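Local structure of GGDEF family protein (Vibrio cholerae, 5GZS) at residues A[19-22]-A[23-26]. The protein is a diguanylate cyclase whose periplasmic portion, related to family 3 solute-binding proteins, binds arginine and probably relays that signal to cyclic di-GMP synthesis. Sequence-based numbering, arbitrary orientation.
Sequences VLFD and SIAH
I24 reaches back one helical turn to L20, and its CD1 makes the apolar contacts between residues 19-22 and 23-26. This methyl lies 3.7 Å from CG of L20, and the two side chains run at a slant to each other. The same CD1 sits over one face of the F21 ring, with 4.4 Å to F21 CG, which makes this a looser touch than that with L20. With chi1 at -69°, CG1 of I24 comes to 3.3 Å from the carbonyl O of L20, and the extended chi2 of 152° carries CD1 on to L20 and the F21 ring. The backbone carries four i to i+4 hydrogen bonds: S23 N to V19 O, I24 N to L20 O (3.0 Å), A25 N to F21 O, and H26 N to D22 O. All belong to helix 15-28, which links strands 6-10 and 32-36 in a beta-alpha-beta unit of the first of the two regions related to family 3 solute-binding proteins. Bound arginine is about 11 Å from the L20 side chain, and neither L20 nor I24 is among the residues lining its pocket. I168 of strand 166-170 meets L20 and F21, and I182 and Y185 of helix 176-186 meet I24. L195 of the long helix 189-218 packs on both V19 and L20. Two polar side chains are tied to neighbouring elements: D22 OD1 hydrogen-bonds to Y34 OH on strand 32-36, and S23 OG to Y185 OH, while the Y34 side chain also touches F21.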
loop_
_atom_site.group_PDB
_atom_site.type_symbol
_atom_site.label_atom_id
_atom_site.label_comp_id
_atom_site.label_asym_id
_atom_site.label_seq_id
_atom_site.Cartn_x
_atom_site.Cartn_y
_atom_site.Cartn_z
ATOM N N VAL A 19 11.894 19.092 -30.389
ATOM C CA VAL A 19 12.919 19.726 -29.543
ATOM C C VAL A 19 14.244 18.987 -29.667
ATOM O O VAL A 19 15.285 19.592 -29.857
ATOM C CB VAL A 19 12.491 19.786 -28.056
ATOM C CG1 VAL A 19 13.668 20.103 -27.171
ATOM C CG2 VAL A 19 11.346 20.791 -27.865
ATOM N N LEU A 20 14.191 17.669 -29.600
ATOM C CA LEU A 20 15.393 16.876 -29.658
ATOM C C LEU A 20 16.064 16.979 -31.038
ATOM O O LEU A 20 17.271 17.225 -31.122
ATOM C CB LEU A 20 15.068 15.428 -29.308
ATOM C CG LEU A 20 16.185 14.373 -29.261
ATOM C CD1 LEU A 20 17.332 14.776 -28.321
ATOM C CD2 LEU A 20 15.626 12.952 -28.910
ATOM N N PHE A 21 15.299 16.819 -32.119
ATOM C CA PHE A 21 15.935 16.759 -33.440
ATOM C C PHE A 21 16.290 18.115 -34.043
ATOM O O PHE A 21 17.240 18.190 -34.795
ATOM C CB PHE A 21 15.085 15.967 -34.415
ATOM C CG PHE A 21 15.411 14.509 -34.401
ATOM C CD1 PHE A 21 14.910 13.691 -33.401
ATOM C CD2 PHE A 21 16.271 13.966 -35.355
ATOM C CE1 PHE A 21 15.245 12.359 -33.361
ATOM C CE2 PHE A 21 16.598 12.627 -35.335
ATOM C CZ PHE A 21 16.097 11.820 -34.336
ATOM N N ASP A 22 15.551 19.171 -33.701
ATOM C CA ASP A 22 16.024 20.524 -33.925
ATOM C C ASP A 22 17.374 20.689 -33.228
ATOM O O ASP A 22 18.301 21.264 -33.787
ATOM C CB ASP A 22 15.062 21.580 -33.369
ATOM C CG ASP A 22 13.706 21.601 -34.058
ATOM O OD1 ASP A 22 13.543 20.928 -35.115
ATOM O OD2 ASP A 22 12.802 22.322 -33.529
ATOM N N SER A 23 17.493 20.209 -31.995
ATOM C CA SER A 23 18.719 20.460 -31.278
ATOM C C SER A 23 19.880 19.707 -31.975
ATOM O O SER A 23 20.966 20.243 -32.150
ATOM C CB SER A 23 18.579 20.063 -29.810
ATOM O OG SER A 23 19.768 20.376 -29.081
ATOM N N ILE A 24 19.603 18.488 -32.422
ATOM C CA ILE A 24 20.568 17.660 -33.111
ATOM C C ILE A 24 20.856 18.180 -34.509
ATOM O O ILE A 24 22.002 18.174 -34.957
ATOM C CB ILE A 24 20.070 16.217 -33.221
ATOM C CG1 ILE A 24 20.039 15.544 -31.845
ATOM C CG2 ILE A 24 20.917 15.441 -34.203
ATOM C CD1 ILE A 24 18.967 14.441 -31.741
ATOM N N ALA A 25 19.801 18.621 -35.199
ATOM C CA ALA A 25 19.951 19.068 -36.581
ATOM C C ALA A 25 20.967 20.166 -36.576
ATOM O O ALA A 25 21.888 20.190 -37.386
ATOM C CB ALA A 25 18.653 19.562 -37.156
ATOM N N HIS A 26 20.823 21.051 -35.632
ATOM C CA HIS A 26 21.617 22.216 -35.567
ATOM C C HIS A 26 23.006 21.910 -35.093
ATOM O O HIS A 26 23.954 22.507 -35.540
ATOM C CB HIS A 26 20.957 23.206 -34.654
ATOM C CG HIS A 26 21.723 24.468 -34.490
ATOM N ND1 HIS A 26 21.712 25.465 -35.426
ATOM C CD2 HIS A 26 22.540 24.888 -33.509
ATOM C CE1 HIS A 26 22.474 26.451 -35.020
ATOM N NE2 HIS A 26 22.993 26.121 -33.863
#